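Local coordinates for YjbQ family protein (PDB 1VPH), which is of unknown function but belongs to the UPF0047 (YjbQ) family, assembles as a trimer and binds a potassium ion in the crystal, at residues R87-N92 with D96-H101; T77-F82 with V131-P136. All blocks are in the same frame, centred on the assembly; numbering follows the deposited sequence.

Contact 1: R87-N92 with D96-H101; sequences RSWKHN and DNAHAH. With K (potassium ion), chain K.
Trp89 meets Ala98 where a loop folds back on the first turn of helix 98-107, and the same turn builds the potassium site of this YjbQ-like fold. Trp89 CB lies 3.4 Å from Ala98 CB, a close approach that the small methyl of an alanine allows. The indole edge CG-CD1 also runs alongside this methyl, while NE1 gives its hydrogen to the backbone carbonyl of Thr83 and one face is covered near its rim by Arg87 CD. His91 follows, its CG anti to the backbone N (chi1 -174°), which carries the imidazole past Ala98 to the ion. His91 NE2 binds potassium at 2.4 Å, and ND1 is held by Glu68 of the second subunit, fixing the ring's rotation. Asn97 OD1, at the edge of this ring and near its plane, binds potassium at 2.3 Å, its ND2 being oriented by Asp134. The His101 ring, turned 86° from that of His91, gives NE2 to potassium at 2.2 Å and is oriented through ND1 by Asn65 of the second subunit; Asp95 and a water complete the coordination. Asn92 suits the bend because its amide both accepts and donates. Its ND2 gives a hydrogen to a water that also accepts from His99 N, so the water links the loop to the helix. On the other branch, Ala98 N reaches a lone pair of Asn92 OD1 in the carbonyl plane, at 3.0 Å and an N-H...O angle of 158°.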
loop_
_atom_site.group_PDB
_atom_site.type_symbol
_atom_site.label_atom_id
_atom_site.label_comp_id
_atom_site.label_asym_id
_atom_site.label_seq_id
_atom_site.Cartn_x
_atom_site.Cartn_y
_atom_site.Cartn_z
ATOM N N ARG C 87 6.231 -20.119 15.087
ATOM C CA ARG C 87 7.692 -20.043 14.883
ATOM C C ARG C 87 8.435 -19.220 15.970
ATOM O O ARG C 87 7.946 -18.228 16.457
ATOM C CB ARG C 87 7.989 -19.468 13.494
ATOM C CG ARG C 87 9.449 -19.262 13.151
ATOM C CD ARG C 87 9.616 -19.135 11.667
ATOM N NE ARG C 87 11.003 -18.882 11.346
ATOM C CZ ARG C 87 11.452 -18.652 10.105
ATOM N NH1 ARG C 87 10.624 -18.681 9.112
ATOM N NH2 ARG C 87 12.733 -18.417 9.883
ATOM N N SER C 88 9.653 -19.631 16.289
ATOM C CA SER C 88 10.462 -18.974 17.295
ATOM C C SER C 88 11.118 -17.752 16.698
ATOM O O SER C 88 12.337 -17.654 16.670
ATOM C CB SER C 88 11.570 -19.895 17.816
ATOM O OG SER C 88 11.059 -20.983 18.565
ATOM N N TRP C 89 10.312 -16.813 16.251
ATOM C CA TRP C 89 10.817 -15.517 15.840
ATOM C C TRP C 89 11.560 -14.846 16.992
ATOM O O TRP C 89 11.220 -15.047 18.177
ATOM C CB TRP C 89 9.689 -14.610 15.403
ATOM C CG TRP C 89 8.974 -15.062 14.162
ATOM C CD1 TRP C 89 7.688 -15.490 14.090
ATOM C CD2 TRP C 89 9.510 -15.167 12.842
ATOM N NE1 TRP C 89 7.357 -15.797 12.797
ATOM C CE2 TRP C 89 8.453 -15.608 12.001
ATOM C CE3 TRP C 89 10.770 -14.914 12.278
ATOM C CZ2 TRP C 89 8.611 -15.818 10.614
ATOM C CZ3 TRP C 89 10.917 -15.113 10.860
ATOM C CH2 TRP C 89 9.830 -15.543 10.071
ATOM N N LYS C 90 12.573 -14.043 16.648
ATOM C CA LYS C 90 13.384 -13.346 17.652
ATOM C C LYS C 90 12.600 -12.361 18.510
ATOM O O LYS C 90 12.882 -12.232 19.695
ATOM C CB LYS C 90 14.561 -12.626 16.968
ATOM C CG LYS C 90 15.719 -13.553 16.607
ATOM N N HIS C 91 11.601 -11.692 17.930
ATOM C CA HIS C 91 10.726 -10.833 18.686
ATOM C C HIS C 91 9.938 -11.552 19.765
ATOM O O HIS C 91 9.471 -10.912 20.731
ATOM C CB HIS C 91 9.733 -10.116 17.774
ATOM C CG HIS C 91 8.881 -9.086 18.467
ATOM N ND1 HIS C 91 9.404 -7.930 19.015
ATOM C CD2 HIS C 91 7.532 -9.012 18.643
ATOM C CE1 HIS C 91 8.424 -7.211 19.536
ATOM N NE2 HIS C 91 7.273 -7.826 19.306
ATOM N N ASN C 92 9.737 -12.855 19.612
ATOM C CA ASN C 92 8.925 -13.599 20.576
ATOM C C ASN C 92 9.590 -13.820 21.887
ATOM O O ASN C 92 8.969 -14.288 22.844
ATOM C CB ASN C 92 8.479 -14.905 19.956
ATOM C CG ASN C 92 7.337 -14.683 19.015
ATOM O OD1 ASN C 92 6.826 -13.564 18.925
ATOM N ND2 ASN C 92 6.936 -15.726 18.296
ATOM N N ASP C 96 4.781 -12.356 22.299
ATOM C CA ASP C 96 4.360 -13.533 21.556
ATOM C C ASP C 96 3.588 -13.217 20.313
ATOM O O ASP C 96 2.629 -13.929 19.987
ATOM C CB ASP C 96 3.380 -14.307 22.476
ATOM C CG ASP C 96 2.113 -13.443 22.917
ATOM O OD1 ASP C 96 1.903 -12.292 22.444
ATOM O OD2 ASP C 96 1.321 -13.931 23.764
ATOM N N ASN C 97 3.940 -12.144 19.617
ATOM C CA ASN C 97 3.111 -11.710 18.506
ATOM C C ASN C 97 3.939 -11.284 17.286
ATOM O O ASN C 97 3.488 -10.491 16.494
ATOM C CB ASN C 97 2.176 -10.600 18.966
ATOM C CG ASN C 97 2.900 -9.320 19.317
ATOM O OD1 ASN C 97 4.144 -9.272 19.397
ATOM N ND2 ASN C 97 2.132 -8.281 19.582
ATOM N N ALA C 98 5.162 -11.824 17.162
ATOM C CA ALA C 98 6.015 -11.538 16.005
ATOM C C ALA C 98 5.254 -11.738 14.724
ATOM O O ALA C 98 5.340 -10.891 13.856
ATOM C CB ALA C 98 7.246 -12.376 16.003
ATOM N N HIS C 99 4.502 -12.832 14.623
ATOM C CA HIS C 99 3.748 -13.131 13.413
ATOM C C HIS C 99 2.835 -11.966 13.037
ATOM O O HIS C 99 2.668 -11.660 11.844
ATOM C CB HIS C 99 2.912 -14.393 13.624
ATOM C CG HIS C 99 1.706 -14.159 14.495
ATOM N ND1 HIS C 99 1.768 -14.173 15.867
ATOM C CD2 HIS C 99 0.435 -13.795 14.179
ATOM C CE1 HIS C 99 0.573 -13.902 16.362
ATOM N NE2 HIS C 99 -0.256 -13.665 15.358
ATOM N N ALA C 100 2.220 -11.338 14.044
ATOM C CA ALA C 100 1.264 -10.260 13.822
ATOM C C ALA C 100 1.942 -9.032 13.250
ATOM O O ALA C 100 1.438 -8.397 12.329
ATOM C CB ALA C 100 0.551 -9.917 15.150
ATOM N N HIS C 101 3.112 -8.719 13.785
ATOM C CA HIS C 101 3.917 -7.623 13.257
ATOM C C HIS C 101 4.358 -7.883 11.795
ATOM O O HIS C 101 4.342 -6.986 10.962
ATOM C CB HIS C 101 5.195 -7.460 14.073
ATOM C CG HIS C 101 4.972 -6.952 15.469
ATOM N ND1 HIS C 101 4.698 -5.630 15.725
ATOM C CD2 HIS C 101 5.014 -7.574 16.667
ATOM C CE1 HIS C 101 4.591 -5.453 17.027
ATOM N NE2 HIS C 101 4.755 -6.627 17.623
HETATM K K K K . 4.986 -7.187 19.757
HETATM O O HOH W 1 4.597 -15.210 16.569
HETATM O O HOH W 2 6.073 -5.585 20.400
#

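Contact 2: T77-F82 with V131-P136; sequences TKIKEF and VELDGP
Ile79 reaches from helix 69-83 toward the end of strand 127-132 and divides its two branches between Val131 and Leu133. This is helix-on-sheet packing, made wholly of aliphatic carbon, with no hydrogen bond between the two segments. The Ile79 side chain lies at about a right angle to that of Leu133 but runs obliquely to that of Val131, so one residue serves two differently turned neighbours. With CG1 beside the backbone N (chi1 -66°), CG2 is set anti to that nitrogen and faces Leu133. There the methyl meets both tips of the leucine fork: Ile79 CG2 is 3.5 Å from Leu133 CD2 and 3.8 Å from Leu133 CD1. The other branch runs out extended, chi2 173°, and brings Ile79 CD1 to 3.9 Å from Val131 CG1. A beta-branched isoleucine fits because its short and long arms leave CB separately, and valine, compact and common in strands, presents one methyl to the longer arm. Leucine, with its branch one carbon further out, spans the distance from the chain just beyond the strand.

Polar groups of the second segment turn elsewhere. Glu132 OE2 accepts the Asp134 N hydrogen at 2.8 Å, from the anti side and 31° out of the carboxylate plane, and also pairs with Arg140, which would be expected to favour the charged carboxylate.

Around this apolar core, Leu107 of helix 98-107 and Phe106 of the third subunit also pack on Ile79. Leu133 touches Ala100 of helix 98-107, and Val131 packs on Leu30 of the neighbouring strand 29-32 while its backbone pairs with Ala61 of strand 60-65.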
loop_
_atom_site.group_PDB
_atom_site.type_symbol
_atom_site.label_atom_id
_atom_site.label_comp_id
_atom_site.label_asym_id
_atom_site.label_seq_id
_atom_site.Cartn_x
_atom_site.Cartn_y
_atom_site.Cartn_z
ATOM N N THR C 77 -6.364 -17.636 6.779
ATOM C CA THR C 77 -5.588 -18.872 6.747
ATOM C C THR C 77 -4.238 -18.631 6.063
ATOM O O THR C 77 -3.199 -19.074 6.574
ATOM C CB THR C 77 -6.353 -19.944 6.046
ATOM O OG1 THR C 77 -7.458 -20.329 6.895
ATOM C CG2 THR C 77 -5.451 -21.133 5.819
ATOM N N LYS C 78 -4.268 -17.950 4.919
ATOM C CA LYS C 78 -3.044 -17.585 4.198
ATOM C C LYS C 78 -2.138 -16.650 5.054
ATOM O O LYS C 78 -0.930 -16.818 5.098
ATOM C CB LYS C 78 -3.436 -16.918 2.888
ATOM C CG LYS C 78 -2.285 -16.385 2.058
ATOM C CD LYS C 78 -1.687 -17.404 1.116
ATOM C CE LYS C 78 -0.706 -18.323 1.706
ATOM N NZ LYS C 78 -0.757 -19.686 0.959
ATOM N N ILE C 79 -2.717 -15.635 5.697
ATOM C CA ILE C 79 -1.946 -14.766 6.571
ATOM C C ILE C 79 -1.270 -15.568 7.698
ATOM O O ILE C 79 -0.050 -15.441 7.962
ATOM C CB ILE C 79 -2.836 -13.653 7.127
ATOM C CG1 ILE C 79 -3.282 -12.721 6.008
ATOM C CG2 ILE C 79 -2.060 -12.827 8.216
ATOM C CD1 ILE C 79 -4.285 -11.693 6.417
ATOM N N LYS C 80 -2.025 -16.470 8.327
ATOM C CA LYS C 80 -1.453 -17.325 9.365
ATOM C C LYS C 80 -0.296 -18.184 8.872
ATOM O O LYS C 80 0.727 -18.293 9.543
ATOM C CB LYS C 80 -2.550 -18.252 9.941
ATOM C CG LYS C 80 -2.278 -18.745 11.345
ATOM C CD LYS C 80 -3.491 -19.519 11.903
ATOM N N GLU C 81 -0.474 -18.822 7.725
ATOM C CA GLU C 81 0.563 -19.678 7.141
ATOM C C GLU C 81 1.824 -18.895 6.807
ATOM O O GLU C 81 2.953 -19.390 7.030
ATOM C CB GLU C 81 -0.003 -20.391 5.934
ATOM C CG GLU C 81 -1.024 -21.436 6.365
ATOM C CD GLU C 81 -1.708 -22.149 5.201
ATOM O OE1 GLU C 81 -1.429 -21.766 4.036
ATOM O OE2 GLU C 81 -2.484 -23.113 5.465
ATOM N N PHE C 82 1.633 -17.694 6.258
ATOM C CA PHE C 82 2.706 -16.806 5.892
ATOM C C PHE C 82 3.497 -16.229 7.071
ATOM O O PHE C 82 4.700 -16.098 6.986
ATOM C CB PHE C 82 2.083 -15.662 5.133
ATOM C CG PHE C 82 3.030 -14.574 4.753
ATOM C CD1 PHE C 82 3.961 -14.769 3.742
ATOM C CD2 PHE C 82 2.922 -13.334 5.346
ATOM C CE1 PHE C 82 4.798 -13.742 3.362
ATOM C CE2 PHE C 82 3.770 -12.323 4.986
ATOM C CZ PHE C 82 4.705 -12.533 3.981
ATOM N N VAL C 131 -7.866 -5.766 9.580
ATOM C CA VAL C 131 -7.281 -7.102 9.744
ATOM C C VAL C 131 -6.671 -7.136 11.143
ATOM O O VAL C 131 -5.765 -6.361 11.444
ATOM C CB VAL C 131 -6.162 -7.435 8.673
ATOM C CG1 VAL C 131 -5.750 -8.930 8.805
ATOM C CG2 VAL C 131 -6.560 -7.117 7.273
ATOM N N GLU C 132 -7.222 -7.984 12.016
ATOM C CA GLU C 132 -6.679 -8.197 13.336
ATOM C C GLU C 132 -5.814 -9.419 13.301
ATOM O O GLU C 132 -6.253 -10.466 12.776
ATOM C CB GLU C 132 -7.800 -8.463 14.362
ATOM C CG GLU C 132 -7.288 -8.956 15.696
ATOM C CD GLU C 132 -6.506 -7.854 16.403
ATOM O OE1 GLU C 132 -7.171 -7.058 17.076
ATOM O OE2 GLU C 132 -5.260 -7.770 16.254
ATOM N N LEU C 133 -4.588 -9.286 13.789
ATOM C CA LEU C 133 -3.647 -10.423 13.843
ATOM C C LEU C 133 -3.168 -10.767 15.225
ATOM O O LEU C 133 -2.469 -11.787 15.387
ATOM C CB LEU C 133 -2.402 -10.195 12.940
ATOM C CG LEU C 133 -2.616 -9.993 11.435
ATOM C CD1 LEU C 133 -1.305 -10.025 10.654
ATOM C CD2 LEU C 133 -3.602 -11.035 10.862
ATOM N N ASP C 134 -3.534 -9.957 16.207
ATOM C CA ASP C 134 -3.135 -10.153 17.602
ATOM C C ASP C 134 -4.304 -9.850 18.559
ATOM O O ASP C 134 -4.124 -9.224 19.599
ATOM C CB ASP C 134 -1.913 -9.279 17.933
ATOM C CG ASP C 134 -1.227 -9.669 19.253
ATOM O OD1 ASP C 134 -1.106 -10.867 19.567
ATOM O OD2 ASP C 134 -0.756 -8.782 19.972
ATOM N N GLY C 135 -5.496 -10.356 18.243
ATOM C CA GLY C 135 -6.656 -10.148 19.137
ATOM C C GLY C 135 -6.675 -11.172 20.266
ATOM O O GLY C 135 -5.803 -12.053 20.333
ATOM N N PRO C 136 -7.645 -11.051 21.190
ATOM C CA PRO C 136 -8.632 -9.987 21.231
ATOM C C PRO C 136 -8.013 -8.681 21.686
ATOM O O PRO C 136 -7.106 -8.682 22.495
ATOM C CB PRO C 136 -9.657 -10.494 22.235
ATOM C CG PRO C 136 -8.897 -11.443 23.097
ATOM C CD PRO C 136 -7.786 -11.995 22.316
#

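Of the segments involved, the first from the N terminus is 77-82 on helix 69-83, which contact 2 will close. The loop beyond it supplies 87-92, which contact 1 closes on 96-101 after only three intervening residues. The chain then continues through helix 98-107 and strands 110-116 and 119-120 before strand 127-132 leads into 131-136 and closes contact 2. The short loop therefore lies wholly within the long one. The centres of the two contacts lie about 12 Å apart, and the contacts touch directly: His99 NE2 is 2.9 Å from Leu133 O, probably a hydrogen bond. Together they tie two successive helices and the potassium-binding loop to the three-stranded sheet.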